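Local coordinates for UDP-N-acetylglucosamine 2-epimerase (Methanocaldococcus jannaschii, PDB 4NES), which probably catalyses the reversible epimerisation at C-2 that converts UDP-N-acetylglucosamine to UDP-N-acetylmannosamine, at residues Lys2-Leu7 with Glu85-Val90; Asp112-Glu117 with Ser140-Ala145; Gly119-Asp124 with Asn152-Glu157; Gly224-Ile229 with Asp255-Asn260; Val315-Asn320 with Arg342-Pro347. All blocks are in the same frame, centred on the assembly; numbering follows the deposited sequence.

The five contacts sample both Rossmann-like halves of a GT-B fold. Interactions 1 and 2 are joined within one parallel sheet: Val90 O lies 2.7 Å from Ala114 N, a probable hydrogen bond between neighbouring strands. Interaction 3 extends the series, with Leu143 CD2 packed 3.7 Å from Leu154 CD2. Interactions 4 and 5 belong to the other half; their centres are about 29 Å apart, and those of interactions 1 and 4, on opposite sides of the chain's centre, about 46 Å. The ligands are approached most closely from interaction 2, where the Glu117 side chain is about 7 Å from bound UDP and about 11 Å from that of His207, the probable active-site residue.

Interaction 1 of 5, residues Lys2-Leu7 with Glu85-Val90; sequences KLSIIL and EKPDVV
Lys2 NZ is gripped twice by Glu85: the backbone O of Glu85 accepts from NZ at 2.8 Å, in the carbonyl plane and on a lone pair, while OE1 closes a salt bridge through its anti lone pair. The pair marks the point where strand 3-7 meets the chain entering strand 89-93, two central neighbours in the parallel sheet of a Rossmann-like domain of the GT-B fold. Lys2 can reach this far because CG stands anti to the backbone N (chi1 -174°) and the chain beyond it runs out fully extended past the CA of Pro87. The carboxylate is steadied from its other oxygen, since OE2 is hydrogen-bonded to Tyr58. With Lys2 cut back to an alanine, Glu85 OE1 and the Glu85 carbonyl would probably be left without their ammonium partner, and the Pro87 backbone would lose the methylenes lying over it.

The backbone carries the rest of the join. Lys2 O accepts from Asp88 N at 2.9 Å and, weakly, from Val89 N; the Asp88 carboxylate itself turns to the amino group of Met1. One step along, Ser4 N donates to Val89 O at 3.0 Å in a nearly straight bond (170°). On the face bearing Ser4 and Val90, the Ser4 hydroxyl rests against the proline ring, with OG 3.2 Å from Pro87 CG. Leu82 of helix 67-85 packs on both Pro87 and Val90. Deeper in this layer, the methyl Ile6 CD1 lies 3.7 Å from the Val90 branch CG1.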
# COMPACT_ATOMS: atom_id res chain seq x y z
N LYS A 2 3.10 4.46 24.35
CA LYS A 2 4.29 4.95 23.69
C LYS A 2 3.94 5.30 22.25
O LYS A 2 3.28 4.53 21.54
CB LYS A 2 5.35 3.85 23.72
CG LYS A 2 6.70 4.24 23.18
CD LYS A 2 7.67 3.09 23.47
CE LYS A 2 9.08 3.39 23.02
NZ LYS A 2 9.99 2.29 23.46
N LEU A 3 4.41 6.46 21.82
CA LEU A 3 4.10 6.98 20.50
C LEU A 3 5.39 7.21 19.73
O LEU A 3 6.35 7.77 20.27
CB LEU A 3 3.34 8.31 20.67
CG LEU A 3 2.85 9.05 19.43
CD1 LEU A 3 1.59 9.83 19.78
CD2 LEU A 3 3.90 10.01 18.90
N SER A 4 5.43 6.78 18.47
CA SER A 4 6.56 7.09 17.60
C SER A 4 6.09 7.98 16.45
O SER A 4 5.12 7.65 15.77
CB SER A 4 7.18 5.82 17.02
OG SER A 4 7.71 5.00 18.04
N ILE A 5 6.77 9.10 16.25
CA ILE A 5 6.56 9.91 15.06
C ILE A 5 7.61 9.52 14.04
O ILE A 5 8.80 9.50 14.36
CB ILE A 5 6.73 11.40 15.37
CG1 ILE A 5 5.67 11.87 16.36
CG2 ILE A 5 6.63 12.21 14.08
CD1 ILE A 5 5.89 13.29 16.86
N ILE A 6 7.18 9.18 12.83
CA ILE A 6 8.12 8.86 11.76
C ILE A 6 8.02 9.94 10.70
O ILE A 6 6.94 10.22 10.20
CB ILE A 6 7.79 7.49 11.14
CG1 ILE A 6 7.79 6.42 12.22
CG2 ILE A 6 8.77 7.16 10.00
CD1 ILE A 6 7.48 5.03 11.72
N LEU A 7 9.16 10.57 10.38
CA LEU A 7 9.20 11.63 9.39
C LEU A 7 10.46 11.53 8.54
O LEU A 7 11.43 10.86 8.91
CB LEU A 7 9.11 13.01 10.06
CG LEU A 7 10.21 13.41 11.05
CD1 LEU A 7 11.48 13.90 10.36
CD2 LEU A 7 9.70 14.48 12.02
N GLU A 85 11.43 -0.94 19.87
CA GLU A 85 10.77 0.06 20.70
C GLU A 85 9.31 -0.24 21.00
O GLU A 85 8.78 0.21 22.02
CB GLU A 85 10.92 1.46 20.08
CG GLU A 85 12.36 1.96 20.02
CD GLU A 85 13.00 2.14 21.40
OE1 GLU A 85 12.29 2.13 22.42
OE2 GLU A 85 14.24 2.30 21.45
N LYS A 86 8.66 -0.99 20.12
CA LYS A 86 7.27 -1.39 20.33
C LYS A 86 6.31 -0.29 20.78
O LYS A 86 5.65 -0.41 21.81
CB LYS A 86 7.21 -2.60 21.27
CG LYS A 86 8.02 -3.79 20.77
CD LYS A 86 7.86 -5.01 21.66
CE LYS A 86 8.30 -4.73 23.09
NZ LYS A 86 9.76 -4.48 23.23
N PRO A 87 6.21 0.81 20.00
CA PRO A 87 5.21 1.81 20.35
C PRO A 87 3.83 1.22 20.09
O PRO A 87 3.72 0.23 19.36
CB PRO A 87 5.48 2.94 19.36
CG PRO A 87 6.04 2.24 18.16
CD PRO A 87 6.88 1.11 18.72
N ASP A 88 2.78 1.80 20.65
CA ASP A 88 1.47 1.29 20.26
C ASP A 88 0.73 2.22 19.30
O ASP A 88 -0.34 1.87 18.82
CB ASP A 88 0.61 0.87 21.45
CG ASP A 88 0.47 1.96 22.47
OD1 ASP A 88 0.71 3.14 22.14
OD2 ASP A 88 0.12 1.64 23.62
N VAL A 89 1.30 3.39 19.02
CA VAL A 89 0.81 4.22 17.92
C VAL A 89 2.00 4.80 17.14
O VAL A 89 3.00 5.21 17.74
CB VAL A 89 -0.07 5.40 18.41
CG1 VAL A 89 -0.58 6.21 17.23
CG2 VAL A 89 -1.23 4.91 19.26
N VAL A 90 1.88 4.79 15.82
CA VAL A 90 2.82 5.46 14.92
C VAL A 90 2.10 6.60 14.23
O VAL A 90 1.00 6.43 13.68
CB VAL A 90 3.39 4.45 13.90
CG1 VAL A 90 3.95 5.15 12.66
CG2 VAL A 90 4.46 3.59 14.56

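Interaction 2 of 5, residues Asp112-Glu117 with Ser140-Ala145; sequences DVAHVE and SSYLFA
Phe144 turns the edge of its ring to Ala114, whose CB lies near the ring plane, 3.8 Å from CE2. With CG anti to its carbonyl carbon (chi1 -64°), the ring is laid back along the neighbouring strand, and its CB and CD2 pass beside the carbonyl oxygen of His115. Tyr142, on the same face, meets Ala114 closer to the backbone, with its CB 4.1 Å from the alanine CB, and Val116 CG2 approaches the Phe144 ring obliquely. Helix 353-363 covers this face, setting Ile357, Ile360 and Leu361 against Phe144.

Strands 112-116 and 142-145 are the two strands of a beta-alpha-beta crossover through helix 128-138, parallel to within 5°. His115 N donates to Tyr142 O at 2.9 Å, almost straight, and His115 O accepts from Phe144 N. Where the pairing begins, Val113 O takes two donors, Ser141 N at 2.7 Å and Tyr142 N at 3.1 Å.

His115 emerges on the other face, beside the crossover helix. Its CB sits 3.2 Å from Ser140 OG, a hydroxyl already bonded to Thr136 O, while the imidazole swings away, fixed at ND1 by Asp137 and at NE2 by Gly94 O. At the start of the strands a water accepts from Val113 N and is hydrogen-bonded to Ser141 OG, 2.8 Å away.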
# COMPACT_ATOMS: atom_id res chain seq x y z
N ASP A 112 -1.13 0.50 15.66
CA ASP A 112 -2.05 1.50 15.11
C ASP A 112 -1.32 2.64 14.41
O ASP A 112 -0.35 3.20 14.94
CB ASP A 112 -2.94 2.09 16.22
CG ASP A 112 -3.98 1.11 16.73
OD1 ASP A 112 -4.11 -0.00 16.19
OD2 ASP A 112 -4.69 1.48 17.69
N VAL A 113 -1.80 2.98 13.22
CA VAL A 113 -1.25 4.09 12.45
C VAL A 113 -2.18 5.30 12.50
O VAL A 113 -3.38 5.18 12.22
CB VAL A 113 -1.04 3.67 10.98
CG1 VAL A 113 -0.60 4.86 10.14
CG2 VAL A 113 -0.03 2.53 10.90
N ALA A 114 -1.62 6.45 12.86
CA ALA A 114 -2.36 7.70 12.82
C ALA A 114 -1.82 8.54 11.67
O ALA A 114 -0.65 8.90 11.65
CB ALA A 114 -2.20 8.45 14.13
N HIS A 115 -2.68 8.84 10.71
CA HIS A 115 -2.29 9.57 9.52
C HIS A 115 -2.78 11.01 9.60
O HIS A 115 -3.98 11.28 9.55
CB HIS A 115 -2.86 8.90 8.26
CG HIS A 115 -2.32 9.47 6.99
ND1 HIS A 115 -2.99 9.35 5.79
CD2 HIS A 115 -1.18 10.14 6.72
CE1 HIS A 115 -2.29 9.93 4.84
NE2 HIS A 115 -1.18 10.43 5.38
N VAL A 116 -1.82 11.92 9.70
CA VAL A 116 -2.09 13.35 9.74
C VAL A 116 -2.15 13.86 8.31
O VAL A 116 -1.26 13.57 7.51
CB VAL A 116 -0.99 14.08 10.53
CG1 VAL A 116 -1.24 15.59 10.58
CG2 VAL A 116 -0.90 13.51 11.95
N GLU A 117 -3.22 14.58 7.98
CA GLU A 117 -3.51 15.07 6.63
C GLU A 117 -3.97 13.91 5.73
O GLU A 117 -3.41 13.64 4.67
CB GLU A 117 -2.33 15.85 6.02
CG GLU A 117 -2.73 16.76 4.87
CD GLU A 117 -1.52 17.41 4.21
OE1 GLU A 117 -0.79 16.72 3.46
OE2 GLU A 117 -1.31 18.60 4.47
N SER A 140 -4.68 3.00 7.92
CA SER A 140 -4.65 3.86 9.11
C SER A 140 -5.78 3.54 10.08
O SER A 140 -6.89 3.22 9.67
CB SER A 140 -4.77 5.33 8.69
OG SER A 140 -3.60 5.75 8.02
N SER A 141 -5.48 3.66 11.37
CA SER A 141 -6.49 3.50 12.41
C SER A 141 -7.13 4.83 12.80
O SER A 141 -8.28 4.87 13.24
CB SER A 141 -5.88 2.83 13.63
OG SER A 141 -5.58 1.48 13.35
N TYR A 142 -6.39 5.92 12.63
CA TYR A 142 -6.91 7.27 12.84
C TYR A 142 -6.60 8.06 11.58
O TYR A 142 -5.44 8.10 11.14
CB TYR A 142 -6.23 7.95 14.03
CG TYR A 142 -6.38 7.23 15.34
CD1 TYR A 142 -5.51 6.21 15.69
CD2 TYR A 142 -7.36 7.60 16.25
CE1 TYR A 142 -5.62 5.56 16.89
CE2 TYR A 142 -7.48 6.94 17.47
CZ TYR A 142 -6.60 5.93 17.78
OH TYR A 142 -6.70 5.26 18.98
N LEU A 143 -7.62 8.71 11.02
CA LEU A 143 -7.46 9.49 9.80
C LEU A 143 -7.81 10.92 10.13
O LEU A 143 -8.99 11.25 10.34
CB LEU A 143 -8.35 8.95 8.69
CG LEU A 143 -7.85 7.57 8.24
CD1 LEU A 143 -8.66 6.45 8.84
CD2 LEU A 143 -7.80 7.46 6.74
N PHE A 144 -6.79 11.75 10.24
CA PHE A 144 -6.98 13.14 10.61
C PHE A 144 -7.12 13.97 9.35
O PHE A 144 -6.14 14.40 8.75
CB PHE A 144 -5.83 13.61 11.51
CG PHE A 144 -5.77 12.87 12.81
CD1 PHE A 144 -6.80 13.02 13.73
CD2 PHE A 144 -4.72 12.01 13.11
CE1 PHE A 144 -6.78 12.34 14.94
CE2 PHE A 144 -4.69 11.33 14.32
CZ PHE A 144 -5.72 11.49 15.23
N ALA A 145 -8.37 14.19 8.96
CA ALA A 145 -8.71 14.88 7.72
C ALA A 145 -8.73 16.38 7.94
O ALA A 145 -9.17 16.86 8.99
CB ALA A 145 -10.05 14.39 7.20
O HOH W 1 -3.48 1.14 11.58

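Interaction 3 of 5, residues Gly119-Asp124 with Asn152-Glu157; sequences GLRSFD and NNLLRE
Within the beta-alpha-beta crossover, the loop from strand 112-116 to helix 128-138 is tied down when Arg121 closes a side-on salt bridge with Glu157, just past helix 148-156. Arg121 NE meets Glu157 OE2 at 2.8 Å and Arg121 NH2 meets Glu157 OE1 at 2.9 Å. Both carboxylate oxygens lie close to the guanidinium plane, yet the two groups are not coplanar: their planes differ by 32°, and OE1 is approached from above the carboxylate. The arginine bends at chi2 (-72°), which also brings NH1 back to its own neighbour's carbonyl, Leu120 O, and to Asp137.

Asn153 slides past the arginine stem in the opposite direction. Its ND2 donates to Gly119 O at 2.9 Å, with the acceptor exactly in the amide plane, and also to a water that in turn donates to Arg121 O. OD1 comes to the edge of the Phe123 ring, 3.8 Å from CZ, while Arg121 CB lies over one face of that ring, toward its rim. Beneath, Leu154 CG presses within 3.6 Å of Gly119 CA; a side chain there would clash with the leucine, and the positive phi also calls for glycine.

Glu157 is buried, but Arg125 reaches OE2 and His138 reaches OE1, so its carboxylate, held by two arginines and a histidine, probably stays ionised.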
# COMPACT_ATOMS: atom_id res chain seq x y z
N GLY A 119 -6.89 11.78 3.50
CA GLY A 119 -8.05 11.94 2.65
C GLY A 119 -7.92 12.92 1.50
O GLY A 119 -8.85 13.10 0.72
N LEU A 120 -6.78 13.60 1.40
CA LEU A 120 -6.57 14.50 0.27
C LEU A 120 -6.48 13.68 -1.01
O LEU A 120 -5.85 12.61 -1.04
CB LEU A 120 -5.30 15.33 0.45
CG LEU A 120 -5.32 16.48 1.46
CD1 LEU A 120 -5.59 16.01 2.86
CD2 LEU A 120 -3.99 17.23 1.40
N ARG A 121 -7.13 14.14 -2.08
CA ARG A 121 -7.09 13.43 -3.36
C ARG A 121 -6.95 14.40 -4.53
O ARG A 121 -7.71 15.35 -4.65
CB ARG A 121 -8.35 12.59 -3.56
CG ARG A 121 -8.60 11.50 -2.51
CD ARG A 121 -7.61 10.34 -2.67
NE ARG A 121 -7.88 9.27 -1.72
CZ ARG A 121 -7.31 9.16 -0.52
NH1 ARG A 121 -6.43 10.07 -0.10
NH2 ARG A 121 -7.63 8.14 0.27
N SER A 122 -5.98 14.12 -5.40
CA SER A 122 -5.88 14.80 -6.69
C SER A 122 -6.57 13.97 -7.77
O SER A 122 -6.90 14.48 -8.84
CB SER A 122 -4.41 14.97 -7.07
OG SER A 122 -3.85 13.71 -7.37
N PHE A 123 -6.76 12.68 -7.49
CA PHE A 123 -7.29 11.71 -8.46
C PHE A 123 -6.40 11.55 -9.68
O PHE A 123 -6.85 11.14 -10.76
CB PHE A 123 -8.75 12.02 -8.81
CG PHE A 123 -9.64 12.09 -7.61
CD1 PHE A 123 -9.93 10.95 -6.89
CD2 PHE A 123 -10.15 13.30 -7.19
CE1 PHE A 123 -10.74 11.01 -5.77
CE2 PHE A 123 -10.96 13.37 -6.06
CZ PHE A 123 -11.26 12.22 -5.36
N ASP A 124 -5.14 11.88 -9.49
CA ASP A 124 -4.08 11.60 -10.43
C ASP A 124 -3.33 10.44 -9.79
O ASP A 124 -2.15 10.57 -9.48
CB ASP A 124 -3.16 12.82 -10.53
CG ASP A 124 -2.22 12.76 -11.73
OD1 ASP A 124 -2.10 11.69 -12.36
OD2 ASP A 124 -1.61 13.81 -12.02
N ASN A 152 -15.12 13.17 3.07
CA ASN A 152 -15.99 12.57 2.06
C ASN A 152 -15.21 11.69 1.08
O ASN A 152 -15.71 10.64 0.65
CB ASN A 152 -16.82 13.63 1.35
CG ASN A 152 -17.92 14.18 2.24
OD1 ASN A 152 -18.38 13.50 3.15
ND2 ASN A 152 -18.34 15.41 1.98
N ASN A 153 -14.00 12.10 0.72
CA ASN A 153 -13.11 11.25 -0.08
C ASN A 153 -12.88 9.90 0.58
O ASN A 153 -12.94 8.85 -0.08
CB ASN A 153 -11.77 11.94 -0.31
CG ASN A 153 -11.85 13.08 -1.28
OD1 ASN A 153 -12.82 13.20 -2.05
ND2 ASN A 153 -10.83 13.92 -1.28
N LEU A 154 -12.62 9.92 1.88
CA LEU A 154 -12.38 8.69 2.62
C LEU A 154 -13.63 7.82 2.69
O LEU A 154 -13.56 6.60 2.49
CB LEU A 154 -11.89 9.02 4.03
CG LEU A 154 -10.53 9.73 4.02
CD1 LEU A 154 -10.24 10.41 5.34
CD2 LEU A 154 -9.43 8.73 3.69
N LEU A 155 -14.79 8.43 2.95
CA LEU A 155 -16.05 7.68 3.01
C LEU A 155 -16.36 7.00 1.68
O LEU A 155 -16.84 5.86 1.64
CB LEU A 155 -17.21 8.59 3.44
CG LEU A 155 -17.15 9.10 4.88
CD1 LEU A 155 -18.25 10.12 5.11
CD2 LEU A 155 -17.26 7.95 5.88
N ARG A 156 -16.06 7.69 0.58
CA ARG A 156 -16.31 7.17 -0.76
C ARG A 156 -15.42 5.97 -1.08
O ARG A 156 -15.73 5.16 -1.97
CB ARG A 156 -16.08 8.28 -1.80
CG ARG A 156 -16.68 8.00 -3.16
CD ARG A 156 -15.97 8.79 -4.25
NE ARG A 156 -15.65 7.93 -5.39
CZ ARG A 156 -14.43 7.50 -5.68
NH1 ARG A 156 -13.39 7.85 -4.93
NH2 ARG A 156 -14.23 6.73 -6.74
N GLU A 157 -14.31 5.83 -0.36
CA GLU A 157 -13.43 4.67 -0.50
C GLU A 157 -13.71 3.62 0.57
O GLU A 157 -12.90 2.71 0.78
CB GLU A 157 -11.96 5.10 -0.50
CG GLU A 157 -11.60 5.98 -1.69
CD GLU A 157 -10.19 6.53 -1.64
OE1 GLU A 157 -9.37 6.06 -0.82
OE2 GLU A 157 -9.90 7.43 -2.45
O HOH W 2 -10.19 16.03 -3.34

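Interaction 4 of 5, residues Gly224-Ile229 with Asp255-Asn260; sequences GIFEII and DKLKSN
Phe226 and Asn260 meet amide against ring: the amide nitrogen ND2 stands 3.5 Å above the phenyl plane, over its centre, with the amide turned 76° against the ring. CG of Asn260 anti to its backbone N (chi1 -165°) carries the amide across to helix 215-232 from the end of helix 254-259.

Water supplies the hydrogen bonding between the segments, which share no direct bond. One molecule donates to Phe226 O at 2.9 Å and accepts from Asn260 ND2 at 3.0 Å. The other end of the amide is fixed by Lys262, whose backbone N binds OD1.

Apolar and edge contacts complete the join. Leu257 CD2 touches the ring edge 4.0 Å from Phe226 CE1, and Lys256 O lies near the ring plane, 3.4 Å from CZ. Ile229, reaching in from the opposite direction to Asn260, sets CD1 3.7 Å from Asn260 ND2. Ile229 and Leu257 both pack on Ile263 of strand 263-266, so the two helices line one side of the second Rossmann-like sheet.

With OD1 bound to Lys262, one N-H of ND2 directed at the water and the other at the ring, the amide's flip state is well defined; the electron-rich face is likely to favour NH2 there over oxygen.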
# COMPACT_ATOMS: atom_id res chain seq x y z
N GLY A 224 7.05 29.87 -19.75
CA GLY A 224 5.96 30.59 -19.13
C GLY A 224 6.43 31.67 -18.16
O GLY A 224 5.91 32.78 -18.16
N ILE A 225 7.42 31.34 -17.34
CA ILE A 225 7.95 32.32 -16.40
C ILE A 225 8.64 33.48 -17.12
O ILE A 225 8.43 34.64 -16.78
CB ILE A 225 8.91 31.67 -15.38
CG1 ILE A 225 8.17 30.62 -14.54
CG2 ILE A 225 9.53 32.73 -14.49
CD1 ILE A 225 7.05 31.19 -13.67
N PHE A 226 9.45 33.16 -18.14
CA PHE A 226 10.09 34.20 -18.95
C PHE A 226 9.05 35.16 -19.54
O PHE A 226 9.27 36.37 -19.60
CB PHE A 226 10.86 33.54 -20.10
CG PHE A 226 12.29 33.20 -19.78
CD1 PHE A 226 12.60 32.36 -18.73
CD2 PHE A 226 13.32 33.69 -20.57
CE1 PHE A 226 13.92 32.03 -18.45
CE2 PHE A 226 14.64 33.37 -20.29
CZ PHE A 226 14.94 32.54 -19.24
N GLU A 227 7.91 34.62 -19.95
CA GLU A 227 6.86 35.41 -20.57
C GLU A 227 6.12 36.31 -19.58
O GLU A 227 5.81 37.46 -19.90
CB GLU A 227 5.89 34.49 -21.30
CG GLU A 227 5.28 35.09 -22.53
CD GLU A 227 4.70 34.04 -23.43
OE1 GLU A 227 5.49 33.33 -24.09
OE2 GLU A 227 3.46 33.90 -23.46
N ILE A 228 5.82 35.77 -18.39
CA ILE A 228 5.23 36.55 -17.30
C ILE A 228 6.05 37.80 -17.03
O ILE A 228 5.52 38.90 -16.89
CB ILE A 228 5.22 35.74 -15.98
CG1 ILE A 228 4.07 34.76 -15.93
CG2 ILE A 228 5.15 36.67 -14.76
CD1 ILE A 228 3.99 34.06 -14.59
N ILE A 229 7.36 37.60 -16.95
CA ILE A 229 8.30 38.66 -16.67
C ILE A 229 8.22 39.78 -17.72
O ILE A 229 8.20 40.96 -17.38
CB ILE A 229 9.73 38.09 -16.63
CG1 ILE A 229 9.88 37.13 -15.44
CG2 ILE A 229 10.75 39.22 -16.58
CD1 ILE A 229 11.13 36.28 -15.51
N ASP A 255 21.37 27.48 -16.61
CA ASP A 255 22.11 28.67 -17.02
C ASP A 255 21.22 29.74 -17.65
O ASP A 255 21.49 30.93 -17.53
CB ASP A 255 23.27 28.29 -17.95
CG ASP A 255 24.49 27.81 -17.19
OD1 ASP A 255 24.35 27.48 -15.99
OD2 ASP A 255 25.58 27.75 -17.79
N LYS A 256 20.14 29.32 -18.31
CA LYS A 256 19.18 30.28 -18.85
C LYS A 256 18.41 31.06 -17.77
O LYS A 256 18.12 32.24 -17.96
CB LYS A 256 18.22 29.60 -19.82
CG LYS A 256 18.86 29.33 -21.17
CD LYS A 256 18.15 28.23 -21.93
CE LYS A 256 19.14 27.18 -22.40
NZ LYS A 256 18.47 26.01 -23.03
N LEU A 257 18.08 30.41 -16.66
CA LEU A 257 17.43 31.09 -15.54
C LEU A 257 18.37 32.10 -14.90
O LEU A 257 18.02 33.26 -14.69
CB LEU A 257 16.96 30.10 -14.47
CG LEU A 257 15.75 29.20 -14.71
CD1 LEU A 257 15.54 28.32 -13.49
CD2 LEU A 257 14.49 30.00 -15.00
N LYS A 258 19.59 31.64 -14.59
CA LYS A 258 20.57 32.51 -13.95
C LYS A 258 20.93 33.70 -14.83
O LYS A 258 21.33 34.75 -14.34
CB LYS A 258 21.82 31.72 -13.56
CG LYS A 258 21.94 31.46 -12.07
CD LYS A 258 22.16 32.75 -11.29
CE LYS A 258 21.99 32.55 -9.79
NZ LYS A 258 22.66 31.31 -9.31
N SER A 259 20.76 33.52 -16.15
CA SER A 259 21.00 34.59 -17.12
C SER A 259 19.89 35.63 -17.13
O SER A 259 20.09 36.75 -17.61
CB SER A 259 21.16 34.01 -18.52
OG SER A 259 22.53 33.81 -18.84
N ASN A 260 18.72 35.25 -16.63
CA ASN A 260 17.60 36.18 -16.59
C ASN A 260 17.73 37.10 -15.38
O ASN A 260 17.61 36.65 -14.24
CB ASN A 260 16.28 35.41 -16.55
CG ASN A 260 15.08 36.28 -16.86
OD1 ASN A 260 15.03 37.45 -16.47
ND2 ASN A 260 14.11 35.71 -17.57
O HOH W 3 12.01 37.14 -19.25

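Interaction 5 of 5, residues Val315-Asn320 with Arg342-Pro347; sequences VEVGAN and RNWKNP
Trp344 CB starts against Val317, 3.4 Å from its carbonyl O and 4.1 Å from the methyl CG2. CG then falls between the backbone N and the carbonyl carbon (chi1 47°), a crowded position that lays the indole flat beneath Ala319. Over the five-membered ring the Ala319 methyl makes a CH-pi contact, CB lying 3.4 Å from the centroid and 17° off the normal. At the ring fusion CE2 comes closest, 3.3 Å from Ala319 CB; the NE1 N-H is hydrogen-bonded to Cys296 O. Farther out, CZ2 is still under the methyl, 3.7 Å from Ala319 CB, while CE3, CZ3 and, at the far end, CH2 run below Ala319 CA at 3.9, 4.0 and 4.1 Å. The opposite face meets the backbone of Arg342 near its rim. A leucine in place of Trp344 would probably leave the Ala319 methyl without its flat aromatic floor and Cys296 O without the indole donor.

The Val317 carbonyl lies just before Gly318, where the chain leaves helix 313-316 in a Schellman motif. Beside the entry to edge strand 320-322, the loop joining helices 327-338 and 353-363 sets one indole face on the residues after that helix end and ties NE1 to helix 289-298.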
# COMPACT_ATOMS: atom_id res chain seq x y z
N VAL A 315 -9.01 26.40 -4.63
CA VAL A 315 -9.59 26.85 -5.88
C VAL A 315 -11.05 27.21 -5.64
O VAL A 315 -11.53 28.23 -6.14
CB VAL A 315 -9.48 25.77 -6.98
CG1 VAL A 315 -10.17 26.22 -8.25
CG2 VAL A 315 -8.01 25.45 -7.27
N GLU A 316 -11.74 26.38 -4.85
CA GLU A 316 -13.16 26.56 -4.55
C GLU A 316 -13.45 27.93 -3.89
O GLU A 316 -14.42 28.60 -4.24
CB GLU A 316 -13.73 25.35 -3.75
CG GLU A 316 -13.54 23.93 -4.44
CD GLU A 316 -14.34 22.75 -3.82
OE1 GLU A 316 -15.57 22.72 -4.03
OE2 GLU A 316 -13.76 21.83 -3.15
N VAL A 317 -12.58 28.38 -2.97
CA VAL A 317 -12.79 29.67 -2.30
C VAL A 317 -12.25 30.87 -3.08
O VAL A 317 -12.47 32.02 -2.69
CB VAL A 317 -12.22 29.69 -0.84
CG1 VAL A 317 -12.80 28.55 -0.03
CG2 VAL A 317 -10.70 29.64 -0.84
N GLY A 318 -11.54 30.61 -4.18
CA GLY A 318 -11.09 31.65 -5.09
C GLY A 318 -9.65 32.10 -4.91
O GLY A 318 -9.18 33.05 -5.56
N ALA A 319 -8.93 31.40 -4.04
CA ALA A 319 -7.58 31.79 -3.65
C ALA A 319 -6.52 31.29 -4.64
O ALA A 319 -5.39 31.76 -4.60
CB ALA A 319 -7.28 31.27 -2.25
N ASN A 320 -6.90 30.36 -5.52
CA ASN A 320 -5.94 29.57 -6.28
C ASN A 320 -6.55 29.24 -7.63
O ASN A 320 -7.77 29.16 -7.76
CB ASN A 320 -5.63 28.28 -5.50
CG ASN A 320 -4.46 27.46 -6.06
OD1 ASN A 320 -3.66 27.93 -6.89
ND2 ASN A 320 -4.33 26.24 -5.56
N ARG A 342 -8.11 40.26 -2.11
CA ARG A 342 -7.50 39.26 -1.22
C ARG A 342 -8.39 38.97 -0.03
O ARG A 342 -7.96 39.02 1.13
CB ARG A 342 -6.09 39.69 -0.83
CG ARG A 342 -5.29 39.94 -2.08
CD ARG A 342 -3.86 40.38 -1.85
NE ARG A 342 -3.24 40.62 -3.14
CZ ARG A 342 -1.94 40.50 -3.39
NH1 ARG A 342 -1.11 40.13 -2.42
NH2 ARG A 342 -1.47 40.73 -4.61
N ASN A 343 -9.64 38.68 -0.33
CA ASN A 343 -10.57 38.18 0.65
C ASN A 343 -11.12 36.84 0.17
O ASN A 343 -11.51 36.69 -0.99
CB ASN A 343 -11.67 39.20 0.98
CG ASN A 343 -12.86 39.15 0.02
OD1 ASN A 343 -12.70 38.97 -1.19
ND2 ASN A 343 -14.06 39.31 0.57
N TRP A 344 -11.06 35.87 1.06
CA TRP A 344 -11.68 34.57 0.85
C TRP A 344 -11.73 33.87 2.19
O TRP A 344 -11.03 34.25 3.12
CB TRP A 344 -10.92 33.73 -0.19
CG TRP A 344 -9.43 33.67 -0.03
CD1 TRP A 344 -8.72 32.95 0.90
CD2 TRP A 344 -8.46 34.32 -0.86
NE1 TRP A 344 -7.37 33.13 0.70
CE2 TRP A 344 -7.19 33.98 -0.37
CE3 TRP A 344 -8.55 35.18 -1.96
CZ2 TRP A 344 -6.00 34.45 -0.95
CZ3 TRP A 344 -7.38 35.66 -2.54
CH2 TRP A 344 -6.12 35.29 -2.03
N LYS A 345 -12.57 32.85 2.27
CA LYS A 345 -12.68 32.02 3.46
C LYS A 345 -11.43 31.17 3.66
O LYS A 345 -10.77 30.83 2.69
CB LYS A 345 -13.92 31.13 3.31
CG LYS A 345 -13.78 29.69 3.79
CD LYS A 345 -15.16 29.10 4.02
CE LYS A 345 -15.11 27.62 4.32
NZ LYS A 345 -14.87 26.86 3.08
N ASN A 346 -11.07 30.88 4.91
CA ASN A 346 -10.06 29.84 5.16
C ASN A 346 -10.72 28.54 5.55
O ASN A 346 -11.36 28.43 6.60
CB ASN A 346 -8.99 30.23 6.19
CG ASN A 346 -7.97 29.10 6.45
OD1 ASN A 346 -7.21 28.68 5.55
ND2 ASN A 346 -7.96 28.60 7.68
N PRO A 347 -10.57 27.53 4.69
CA PRO A 347 -11.22 26.23 4.82
C PRO A 347 -10.45 25.28 5.72
O PRO A 347 -10.94 24.18 5.99
CB PRO A 347 -11.20 25.71 3.39
CG PRO A 347 -9.96 26.31 2.80
CD PRO A 347 -9.83 27.67 3.42
O HOH W 4 -14.57 32.55 -0.34